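Local coordinates for oligopeptide-binding protein oppA (Lactococcus lactis, PDB 3DRF), which binds oligopeptides in a voluminous cavity as the receptor of the OppABCDF ABC transporter, which takes them up into the cell, at residues Asp273-Val286 and Met542-Met555. Numbering follows the deposited sequence. Where two conformers were deposited one is given.
Sequences DIINGMVSSQYKQV and MLNYTPVNKRVVGM
Tyr545 reaches from strand 542-549 into the loop and 3-10 segment between strand 274-276 and the helix beginning at Tyr283, its ring lodged between its own backbone N and carbonyl carbon (chi1 71°). Tyr545 CB lies 3.8 Å from Tyr283 CE1. Beyond it, Tyr545 CG meets Tyr283 CD1 at 3.5 Å, and this edge of Tyr283 sits over the middle of one Tyr545 face, an edge-to-face pair with planes inclined at 50°. Farther out, Val286 CG2 lies at the ring edge beside CE1, while CZ approaches Met278 CB. At the tip, Tyr545 OH donates a 2.7 Å hydrogen bond to Val279 O from above the carbonyl plane; Gln282 N reaches the same oxygen from the opposite face. A phenylalanine here would probably leave Val279 O without its tyrosine donor and untie the ring's tip from the loop. Backbone links here run through water: one molecule bridges Ile275 O and Met278 N to Tyr545 O. Thr546 OG1 donates to Asn276 OD1 (3.0 Å), in its carbonyl plane. At the other end, Asn549 N bonds to Asp273 O, and Arg551 grips the Asp273 carboxylate side-on in a two-nitrogen salt bridge, NE to OD1 and NH2 to OD2. Asp273 OD2 also accepts from Lys36 N. The single antiparallel bridge, Ile274 with Val548, joins the edge strand of one mixed sheet to long strand 536-549 of another, within the periplasmic-binding-protein fold of solute-binding family 5.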
loop_
_atom_site.group_PDB
_atom_site.type_symbol
_atom_site.label_atom_id
_atom_site.label_comp_id
_atom_site.label_asym_id
_atom_site.label_seq_id
_atom_site.Cartn_x
_atom_site.Cartn_y
_atom_site.Cartn_z
ATOM N N ASP A 273 8.165 23.189 7.135
ATOM C CA ASP A 273 7.559 23.871 6.006
ATOM C C ASP A 273 6.378 23.108 5.440
ATOM O O ASP A 273 5.444 23.690 4.959
ATOM C CB ASP A 273 8.576 24.105 4.882
ATOM C CG ASP A 273 9.727 24.979 5.305
ATOM O OD1 ASP A 273 9.430 26.117 5.693
ATOM O OD2 ASP A 273 10.871 24.580 5.233
ATOM N N ILE A 274 6.460 21.787 5.478
ATOM C CA ILE A 274 5.438 20.886 4.887
ATOM C C ILE A 274 5.295 19.725 5.849
ATOM O O ILE A 274 6.280 19.241 6.312
ATOM C CB ILE A 274 5.943 20.365 3.533
ATOM C CG1 ILE A 274 6.191 21.519 2.522
ATOM C CG2 ILE A 274 4.989 19.306 2.970
ATOM C CD1 ILE A 274 6.800 21.086 1.239
ATOM N N ILE A 275 4.064 19.268 6.112
ATOM C CA ILE A 275 3.811 17.968 6.749
ATOM C C ILE A 275 2.847 17.129 5.917
ATOM O O ILE A 275 1.794 17.556 5.584
ATOM C CB ILE A 275 3.245 18.102 8.208
ATOM C CG1 ILE A 275 4.135 19.041 9.086
ATOM C CG2 ILE A 275 3.104 16.706 8.805
ATOM C CD1 ILE A 275 3.633 19.224 10.482
ATOM N N ASN A 276 3.312 15.943 5.561
ATOM C CA ASN A 276 2.521 14.956 4.798
ATOM C C ASN A 276 1.937 13.903 5.720
ATOM O O ASN A 276 2.470 13.630 6.756
ATOM C CB ASN A 276 3.417 14.322 3.707
ATOM C CG ASN A 276 3.742 15.326 2.608
ATOM O OD1 ASN A 276 2.850 15.917 2.050
ATOM N ND2 ASN A 276 5.019 15.526 2.347
ATOM N N GLY A 277 0.836 13.328 5.293
ATOM C CA GLY A 277 0.179 12.249 6.033
ATOM C C GLY A 277 -0.668 12.625 7.228
ATOM O O GLY A 277 -0.994 11.799 8.004
ATOM N N MET A 278 -1.024 13.902 7.339
ATOM C CA MET A 278 -1.806 14.318 8.506
ATOM C C MET A 278 -3.217 13.760 8.520
ATOM O O MET A 278 -3.844 13.713 7.507
ATOM C CB MET A 278 -1.846 15.852 8.621
ATOM C CG MET A 278 -0.481 16.432 8.965
ATOM S SD MET A 278 -0.561 18.240 9.226
ATOM C CE MET A 278 -1.471 18.343 10.795
ATOM N N VAL A 279 -3.660 13.356 9.702
ATOM C CA VAL A 279 -4.967 12.731 9.908
ATOM C C VAL A 279 -6.119 13.738 9.624
ATOM O O VAL A 279 -6.011 14.928 9.834
ATOM C CB VAL A 279 -5.112 12.159 11.342
ATOM C CG1 VAL A 279 -4.262 10.867 11.481
ATOM C CG2 VAL A 279 -4.827 13.188 12.447
ATOM N N SER A 280 -7.230 13.193 9.182
ATOM C CA SER A 280 -8.409 13.982 8.847
ATOM C C SER A 280 -8.940 14.807 10.024
ATOM O O SER A 280 -9.472 15.890 9.818
ATOM C CB SER A 280 -9.515 13.059 8.340
ATOM O OG SER A 280 -9.147 12.440 7.112
ATOM N N SER A 281 -8.755 14.317 11.243
ATOM C CA SER A 281 -9.317 15.000 12.428
ATOM C C SER A 281 -8.648 16.361 12.715
ATOM O O SER A 281 -9.195 17.147 13.413
ATOM C CB SER A 281 -9.238 14.130 13.667
ATOM O OG SER A 281 -7.889 13.836 13.994
ATOM N N GLN A 282 -7.456 16.588 12.186
ATOM C CA GLN A 282 -6.747 17.850 12.361
ATOM C C GLN A 282 -6.972 18.892 11.279
ATOM O O GLN A 282 -6.443 19.936 11.318
ATOM C CB GLN A 282 -5.224 17.528 12.490
ATOM C CG GLN A 282 -4.876 16.761 13.785
ATOM C CD GLN A 282 -3.478 16.247 13.819
ATOM O OE1 GLN A 282 -2.785 16.241 12.849
ATOM N NE2 GLN A 282 -3.090 15.797 14.963
ATOM N N TYR A 283 -7.770 18.555 10.286
ATOM C CA TYR A 283 -7.954 19.398 9.098
ATOM C C TYR A 283 -8.440 20.823 9.427
ATOM O O TYR A 283 -7.948 21.775 8.879
ATOM C CB TYR A 283 -8.933 18.697 8.126
ATOM C CG TYR A 283 -9.098 19.357 6.758
ATOM C CD1 TYR A 283 -7.994 19.771 5.988
ATOM C CD2 TYR A 283 -10.343 19.461 6.179
ATOM C CE1 TYR A 283 -8.151 20.296 4.742
ATOM C CE2 TYR A 283 -10.485 20.000 4.934
ATOM C CZ TYR A 283 -9.398 20.417 4.230
ATOM O OH TYR A 283 -9.529 20.933 2.935
ATOM N N LYS A 284 -9.411 20.928 10.342
ATOM C CA LYS A 284 -9.953 22.252 10.687
ATOM C C LYS A 284 -8.875 23.094 11.405
ATOM O O LYS A 284 -8.696 24.229 11.117
ATOM C CB LYS A 284 -11.218 22.104 11.517
ATOM C CG LYS A 284 -11.831 23.431 11.803
ATOM C CD LYS A 284 -13.185 23.257 12.363
ATOM C CE LYS A 284 -14.293 23.417 11.360
ATOM N NZ LYS A 284 -15.658 23.272 12.009
ATOM N N GLN A 285 -8.170 22.504 12.356
ATOM C CA GLN A 285 -7.061 23.174 13.030
ATOM C C GLN A 285 -6.043 23.699 12.033
ATOM O O GLN A 285 -5.539 24.769 12.174
ATOM C CB GLN A 285 -6.376 22.260 14.074
ATOM C CG GLN A 285 -7.204 21.847 15.219
ATOM C CD GLN A 285 -6.359 21.178 16.246
ATOM O OE1 GLN A 285 -6.104 20.006 16.175
ATOM N NE2 GLN A 285 -5.885 21.956 17.185
ATOM N N VAL A 286 -5.723 22.881 11.033
ATOM C CA VAL A 286 -4.736 23.246 10.035
ATOM C C VAL A 286 -5.201 24.374 9.136
ATOM O O VAL A 286 -4.487 25.250 8.805
ATOM C CB VAL A 286 -4.323 22.002 9.193
ATOM C CG1 VAL A 286 -3.468 22.424 7.999
ATOM C CG2 VAL A 286 -3.569 21.001 10.094
ATOM N N MET A 542 -11.057 8.519 0.963
ATOM C CA MET A 542 -10.532 9.748 1.552
ATOM C C MET A 542 -10.003 10.738 0.534
ATOM O O MET A 542 -9.674 10.397 -0.572
ATOM C CB MET A 542 -9.363 9.393 2.521
ATOM C CG MET A 542 -9.157 10.286 3.747
ATOM S SD MET A 542 -8.209 9.306 4.930
ATOM C CE MET A 542 -6.777 8.950 3.988
ATOM N N LEU A 543 -9.982 11.990 0.994
ATOM C CA LEU A 543 -9.169 13.056 0.398
ATOM C C LEU A 543 -7.961 13.286 1.294
ATOM O O LEU A 543 -8.101 13.249 2.465
ATOM C CB LEU A 543 -9.939 14.404 0.317
ATOM C CG LEU A 543 -11.252 14.411 -0.430
ATOM C CD1 LEU A 543 -11.939 15.838 -0.355
ATOM C CD2 LEU A 543 -10.975 13.987 -1.810
ATOM N N ASN A 544 -6.800 13.473 0.688
ATOM C CA ASN A 544 -5.586 13.895 1.379
ATOM C C ASN A 544 -5.495 15.433 1.418
ATOM O O ASN A 544 -6.021 16.094 0.558
ATOM C CB ASN A 544 -4.334 13.362 0.639
ATOM C CG ASN A 544 -4.119 11.862 0.833
ATOM O OD1 ASN A 544 -4.546 11.305 1.766
ATOM N ND2 ASN A 544 -3.499 11.259 -0.124
ATOM N N TYR A 545 -4.759 15.947 2.406
ATOM C CA TYR A 545 -4.386 17.367 2.448
ATOM C C TYR A 545 -2.965 17.475 2.958
ATOM O O TYR A 545 -2.519 16.662 3.693
ATOM C CB TYR A 545 -5.351 18.182 3.336
ATOM C CG TYR A 545 -5.209 17.899 4.836
ATOM C CD1 TYR A 545 -4.460 18.735 5.648
ATOM C CD2 TYR A 545 -5.862 16.821 5.424
ATOM C CE1 TYR A 545 -4.354 18.532 6.973
ATOM C CE2 TYR A 545 -5.727 16.571 6.775
ATOM C CZ TYR A 545 -4.978 17.447 7.546
ATOM O OH TYR A 545 -4.900 17.249 8.874
ATOM N N THR A 546 -2.291 18.546 2.554
ATOM C CA THR A 546 -0.929 18.846 2.998
ATOM C C THR A 546 -0.827 20.346 3.208
ATOM O O THR A 546 -0.998 21.094 2.302
ATOM C CB THR A 546 0.081 18.441 1.912
ATOM O OG1 THR A 546 0.101 17.008 1.850
ATOM C CG2 THR A 546 1.533 18.940 2.232
ATOM N N PRO A 547 -0.525 20.800 4.405
ATOM C CA PRO A 547 -0.197 22.218 4.583
ATOM C C PRO A 547 1.247 22.552 4.117
ATOM O O PRO A 547 2.155 21.801 4.286
ATOM C CB PRO A 547 -0.324 22.416 6.106
ATOM C CG PRO A 547 0.065 21.101 6.691
ATOM C CD PRO A 547 -0.417 20.052 5.682
ATOM N N VAL A 548 1.368 23.713 3.494
ATOM C CA VAL A 548 2.608 24.192 2.913
ATOM C C VAL A 548 2.843 25.644 3.349
ATOM O O VAL A 548 2.024 26.478 3.098
ATOM C CB VAL A 548 2.566 24.122 1.359
ATOM C CG1 VAL A 548 3.884 24.606 0.799
ATOM C CG2 VAL A 548 2.248 22.667 0.898
ATOM N N ASN A 549 3.962 25.916 4.002
ATOM C CA ASN A 549 4.310 27.290 4.440
ATOM C C ASN A 549 4.327 28.182 3.212
ATOM O O ASN A 549 4.777 27.819 2.179
ATOM C CB ASN A 549 5.684 27.273 5.139
ATOM C CG ASN A 549 6.093 28.621 5.684
ATOM O OD1 ASN A 549 6.325 29.547 4.962
ATOM N ND2 ASN A 549 6.227 28.673 6.968
ATOM N N LYS A 550 3.801 29.390 3.370
ATOM C CA LYS A 550 3.760 30.344 2.247
ATOM C C LYS A 550 5.119 30.759 1.649
ATOM O O LYS A 550 5.149 31.213 0.583
ATOM C CB LYS A 550 2.858 31.569 2.568
ATOM C CG LYS A 550 1.432 31.157 2.729
ATOM C CD LYS A 550 0.512 32.350 2.904
ATOM C CE LYS A 550 -0.829 31.956 3.391
ATOM N NZ LYS A 550 -1.696 33.159 3.792
ATOM N N ARG A 551 6.196 30.498 2.354
ATOM C CA ARG A 551 7.508 30.786 1.821
ATOM C C ARG A 551 7.920 29.788 0.697
ATOM O O ARG A 551 8.770 30.073 -0.097
ATOM C CB ARG A 551 8.570 30.827 2.924
ATOM C CG ARG A 551 9.098 29.423 3.321
ATOM C CD ARG A 551 10.192 29.538 4.326
ATOM N NE ARG A 551 10.896 28.279 4.569
ATOM C CZ ARG A 551 12.194 28.084 4.396
ATOM N NH1 ARG A 551 12.962 29.019 3.906
ATOM N NH2 ARG A 551 12.709 26.902 4.648
ATOM N N VAL A 552 7.244 28.632 0.650
ATOM C CA VAL A 552 7.571 27.578 -0.316
ATOM C C VAL A 552 6.898 27.781 -1.660
ATOM O O VAL A 552 5.714 27.996 -1.708
ATOM C CB VAL A 552 7.148 26.160 0.225
ATOM C CG1 VAL A 552 7.613 25.081 -0.754
ATOM C CG2 VAL A 552 7.740 25.894 1.607
ATOM N N VAL A 553 7.633 27.667 -2.736
ATOM C CA VAL A 553 7.071 27.753 -4.041
ATOM C C VAL A 553 7.345 26.425 -4.750
ATOM O O VAL A 553 8.338 25.843 -4.558
ATOM C CB VAL A 553 7.675 28.934 -4.868
ATOM C CG1 VAL A 553 7.315 30.301 -4.265
ATOM C CG2 VAL A 553 9.154 28.821 -4.956
ATOM N N GLY A 554 6.414 25.981 -5.565
ATOM C CA GLY A 554 6.615 24.786 -6.378
ATOM C C GLY A 554 6.112 23.468 -5.791
ATOM O O GLY A 554 6.280 22.468 -6.406
ATOM N N MET A 555 5.552 23.475 -4.607
ATOM C CA MET A 555 4.986 22.253 -4.058
ATOM C C MET A 555 3.586 22.008 -4.678
ATOM O O MET A 555 2.895 22.939 -4.990
ATOM C CB MET A 555 4.907 22.307 -2.546
ATOM C CG MET A 555 4.260 21.106 -1.888
ATOM S SD MET A 555 5.109 19.500 -2.167
ATOM C CE MET A 555 3.896 18.339 -1.582
HETATM O O HOH W 1 -0.574 16.170 5.639
HETATM O O HOH W 2 -0.827 14.234 2.987
HETATM O O HOH W 3 -3.661 14.078 4.673
HETATM O O HOH W 4 -7.221 13.301 5.130
#